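Local coordinates for protein PKS (PDB 4OQJ) that probably extends polyketide chains as a ketosynthase of an "AT-less" type I polyketide synthase linked to oxazolomycin biosynthesis, at residues 26-38 with 109-123. Numbering follows the deposited sequence.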
# COMPACT_ATOMS: atom_id res chain seq x y z
N ILE A 26 4.17 -9.22 18.01
CA ILE A 26 4.94 -10.34 18.57
C ILE A 26 6.43 -10.13 18.48
O ILE A 26 7.19 -10.94 18.98
CB ILE A 26 4.59 -11.66 17.90
CG1 ILE A 26 4.90 -11.63 16.40
CG2 ILE A 26 3.12 -12.02 18.17
CD1 ILE A 26 4.80 -13.01 15.76
N GLY A 27 6.84 -9.04 17.85
CA GLY A 27 8.25 -8.70 17.79
C GLY A 27 8.39 -7.28 17.29
O GLY A 27 7.43 -6.71 16.77
N LEU A 28 9.56 -6.69 17.47
CA LEU A 28 9.80 -5.33 17.00
C LEU A 28 11.27 -5.01 17.08
O LEU A 28 12.02 -5.71 17.74
CB LEU A 28 8.98 -4.30 17.80
CG LEU A 28 9.13 -4.21 19.33
CD1 LEU A 28 10.40 -3.50 19.73
CD2 LEU A 28 7.93 -3.48 19.91
N ALA A 29 11.67 -3.97 16.36
CA ALA A 29 13.06 -3.55 16.33
C ALA A 29 13.14 -2.09 15.90
O ALA A 29 12.24 -1.58 15.24
CB ALA A 29 13.87 -4.43 15.40
N CYS A 30 14.22 -1.44 16.30
CA CYS A 30 14.39 -0.04 15.99
C CYS A 30 15.83 0.39 16.14
O CYS A 30 16.57 -0.05 17.04
CB CYS A 30 13.49 0.82 16.89
SG CYS A 30 13.77 0.54 18.68
N ARG A 31 16.22 1.28 15.24
CA ARG A 31 17.46 2.03 15.36
C ARG A 31 17.06 3.48 15.18
O ARG A 31 16.71 3.92 14.08
CB ARG A 31 18.47 1.59 14.31
CG ARG A 31 18.71 0.07 14.34
CD ARG A 31 19.25 -0.43 13.03
NE ARG A 31 19.75 -1.81 13.16
CZ ARG A 31 20.64 -2.35 12.34
NH1 ARG A 31 21.11 -1.63 11.32
NH2 ARG A 31 21.06 -3.60 12.53
N PHE A 32 17.06 4.20 16.30
CA PHE A 32 16.64 5.59 16.38
C PHE A 32 17.84 6.39 16.88
O PHE A 32 18.81 5.80 17.35
CB PHE A 32 15.44 5.74 17.32
CG PHE A 32 14.18 5.06 16.85
CD1 PHE A 32 13.85 4.98 15.50
CD2 PHE A 32 13.30 4.51 17.76
CE1 PHE A 32 12.68 4.36 15.09
CE2 PHE A 32 12.15 3.87 17.35
CZ PHE A 32 11.82 3.82 16.02
N PRO A 33 17.78 7.73 16.80
CA PRO A 33 18.90 8.47 17.42
C PRO A 33 19.07 8.09 18.88
O PRO A 33 18.08 8.05 19.63
CB PRO A 33 18.48 9.93 17.28
CG PRO A 33 17.56 9.93 16.09
CD PRO A 33 16.80 8.64 16.19
N GLY A 34 20.30 7.77 19.27
CA GLY A 34 20.61 7.45 20.65
C GLY A 34 20.18 6.05 21.08
O GLY A 34 20.34 5.70 22.25
N ALA A 35 19.67 5.24 20.16
CA ALA A 35 19.14 3.92 20.55
C ALA A 35 19.12 2.95 19.40
O ALA A 35 18.32 3.10 18.48
CB ALA A 35 17.73 4.05 21.11
N ALA A 36 19.95 1.92 19.49
CA ALA A 36 20.05 0.91 18.44
C ALA A 36 19.17 -0.32 18.70
O ALA A 36 19.16 -1.25 17.90
CB ALA A 36 21.51 0.48 18.27
N THR A 37 18.48 -0.35 19.83
CA THR A 37 17.62 -1.48 20.17
C THR A 37 16.40 -0.99 20.95
O THR A 37 16.38 0.12 21.44
CB THR A 37 18.33 -2.51 21.05
OG1 THR A 37 18.66 -1.91 22.31
CG2 THR A 37 19.60 -3.03 20.37
N PRO A 38 15.38 -1.84 21.08
CA PRO A 38 14.24 -1.46 21.91
C PRO A 38 14.63 -1.19 23.36
O PRO A 38 14.08 -0.28 23.98
CB PRO A 38 13.31 -2.67 21.81
CG PRO A 38 13.62 -3.25 20.45
CD PRO A 38 15.10 -3.05 20.28
N GLN A 109 19.43 -0.44 6.01
CA GLN A 109 19.05 -0.36 7.41
C GLN A 109 17.69 -1.02 7.64
O GLN A 109 17.47 -1.66 8.68
CB GLN A 109 19.04 1.09 7.88
CG GLN A 109 20.43 1.69 7.97
CD GLN A 109 21.22 1.13 9.13
OE1 GLN A 109 20.72 1.04 10.24
NE2 GLN A 109 22.47 0.76 8.87
N PHE A 110 16.76 -0.90 6.69
CA PHE A 110 15.45 -1.53 6.87
C PHE A 110 15.61 -3.04 6.86
O PHE A 110 14.95 -3.74 7.61
CB PHE A 110 14.42 -1.14 5.81
CG PHE A 110 13.09 -1.76 6.09
CD1 PHE A 110 12.29 -1.27 7.12
CD2 PHE A 110 12.70 -2.90 5.43
CE1 PHE A 110 11.09 -1.89 7.42
CE2 PHE A 110 11.49 -3.53 5.72
CZ PHE A 110 10.69 -3.02 6.71
N LEU A 111 16.48 -3.54 5.98
CA LEU A 111 16.72 -4.97 5.87
C LEU A 111 17.29 -5.53 7.17
O LEU A 111 16.83 -6.55 7.68
CB LEU A 111 17.67 -5.27 4.70
CG LEU A 111 18.11 -6.73 4.51
CD1 LEU A 111 16.91 -7.72 4.51
CD2 LEU A 111 18.90 -6.88 3.22
N GLU A 112 18.29 -4.86 7.75
CA GLU A 112 18.84 -5.36 9.01
C GLU A 112 17.80 -5.24 10.12
O GLU A 112 17.68 -6.12 10.96
CB GLU A 112 20.12 -4.62 9.38
CG GLU A 112 21.33 -5.06 8.59
CD GLU A 112 22.63 -4.46 9.11
OE1 GLU A 112 22.58 -3.66 10.08
OE2 GLU A 112 23.70 -4.78 8.56
N CYS A 113 17.05 -4.14 10.12
CA CYS A 113 16.03 -3.94 11.17
C CYS A 113 14.91 -5.00 11.11
O CYS A 113 14.44 -5.49 12.15
CB CYS A 113 15.43 -2.54 11.05
SG CYS A 113 14.37 -2.09 12.46
N ALA A 114 14.47 -5.35 9.91
CA ALA A 114 13.45 -6.39 9.73
C ALA A 114 13.95 -7.75 10.21
O ALA A 114 13.22 -8.50 10.85
CB ALA A 114 13.02 -6.47 8.27
N TYR A 115 15.20 -8.06 9.88
CA TYR A 115 15.85 -9.27 10.37
C TYR A 115 15.80 -9.29 11.90
O TYR A 115 15.41 -10.29 12.48
CB TYR A 115 17.29 -9.31 9.85
CG TYR A 115 18.09 -10.59 10.10
CD1 TYR A 115 18.53 -10.94 11.36
CD2 TYR A 115 18.46 -11.41 9.03
CE1 TYR A 115 19.29 -12.10 11.57
CE2 TYR A 115 19.21 -12.55 9.22
CZ TYR A 115 19.63 -12.89 10.49
OH TYR A 115 20.38 -14.03 10.65
N GLU A 116 16.16 -8.18 12.53
CA GLU A 116 16.14 -8.08 13.98
C GLU A 116 14.74 -8.26 14.54
O GLU A 116 14.57 -8.90 15.57
CB GLU A 116 16.68 -6.72 14.46
CG GLU A 116 18.19 -6.55 14.37
CD GLU A 116 18.64 -5.10 14.63
OE1 GLU A 116 17.79 -4.19 14.52
OE2 GLU A 116 19.84 -4.88 14.93
N ALA A 117 13.73 -7.69 13.87
CA ALA A 117 12.36 -7.78 14.36
C ALA A 117 11.87 -9.23 14.36
O ALA A 117 11.20 -9.67 15.30
CB ALA A 117 11.43 -6.90 13.55
N LEU A 118 12.19 -9.96 13.30
CA LEU A 118 11.81 -11.37 13.20
C LEU A 118 12.58 -12.21 14.21
O LEU A 118 12.02 -13.10 14.85
CB LEU A 118 12.04 -11.89 11.78
CG LEU A 118 10.98 -11.41 10.79
CD1 LEU A 118 11.48 -11.49 9.37
CD2 LEU A 118 9.72 -12.24 10.97
N GLU A 119 13.86 -11.92 14.38
CA GLU A 119 14.63 -12.54 15.45
C GLU A 119 14.01 -12.33 16.83
O GLU A 119 13.91 -13.26 17.61
CB GLU A 119 16.06 -12.00 15.46
CG GLU A 119 17.00 -12.73 14.55
CD GLU A 119 18.43 -12.29 14.79
OE1 GLU A 119 18.65 -11.06 14.90
OE2 GLU A 119 19.32 -13.17 14.88
N ARG A 120 13.61 -11.10 17.15
CA ARG A 120 13.04 -10.85 18.46
C ARG A 120 11.70 -11.57 18.59
O ARG A 120 11.37 -12.04 19.68
CB ARG A 120 12.88 -9.34 18.71
CG ARG A 120 12.26 -8.99 20.03
CD ARG A 120 12.59 -7.55 20.42
NE ARG A 120 14.01 -7.36 20.73
CZ ARG A 120 14.92 -6.85 19.90
NH1 ARG A 120 16.18 -6.71 20.29
NH2 ARG A 120 14.58 -6.44 18.68
N ALA A 121 10.95 -11.67 17.49
CA ALA A 121 9.69 -12.42 17.49
C ALA A 121 9.92 -13.91 17.68
O ALA A 121 9.05 -14.61 18.22
CB ALA A 121 8.93 -12.17 16.20
N GLY A 122 11.07 -14.40 17.23
CA GLY A 122 11.43 -15.80 17.39
C GLY A 122 11.15 -16.64 16.15
O GLY A 122 11.08 -17.86 16.26
N TYR A 123 11.01 -16.01 14.98
CA TYR A 123 10.71 -16.72 13.74
C TYR A 123 11.81 -16.58 12.69
O TYR A 123 12.23 -15.48 12.35
CB TYR A 123 9.37 -16.25 13.15
CG TYR A 123 8.19 -16.79 13.92
CD1 TYR A 123 7.68 -16.10 15.03
CD2 TYR A 123 7.63 -18.01 13.58
CE1 TYR A 123 6.61 -16.62 15.75
CE2 TYR A 123 6.58 -18.54 14.31
CZ TYR A 123 6.07 -17.84 15.38
OH TYR A 123 5.03 -18.38 16.09
O HOH W 1 7.36 -13.63 19.97
O HOH W 2 16.90 -3.02 16.87
O HOH W 3 20.70 -2.98 16.45
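Arg31, at the end of strand 23-31, reaches toward helix 105-121 and sets its guanidinium among Gln109, Glu112 and Glu116. Its CB starts toward the helix, and the chain then runs extended from CG to NE. Arg31 CD passes Gln109 OE1 at 3.5 Å; NE makes a weak bond to Glu116 OE1. Arg31 NH1 gives one hydrogen to Gln109 OE1, arriving above the amide carbonyl plane, and the other to Glu112 OE1 (2.8 Å). Arg31 NH2 holds that same Glu112 oxygen and reaches Glu116 OE2 (3.0 Å) nearly straight, at 169°. Arg31, Glu112 and Glu116 thus form a salt-bridge network, its strong acceptors in the guanidinium plane; NH1 and NH2 meet Glu112 OE1 on its anti side, the carboxylate turned 79° from the guanidinium, and Glu112 OE2 goes to Asp89 N. In the thiolase-type ketosynthase core, this strand belongs to the large mixed sheet, beside strand 259-267; the axes of strand 26-31 and helix 109-121 run roughly antiparallel, 146° apart. Between the network and the helix end, small residues bring the backbones close: Ala29 CB lies 3.9 Å from Ala117 CB, and Gly27 CA comes 3.9 Å from Ala121 CB. Arg120, whose chain bends at chi3, turns NH2 back to Leu28 O (2.8 Å), with Pro38 over one guanidinium face. Water 1 bridges Ile26 O and Ala121 O, just before Gly122 closes the helix in a Schellman motif.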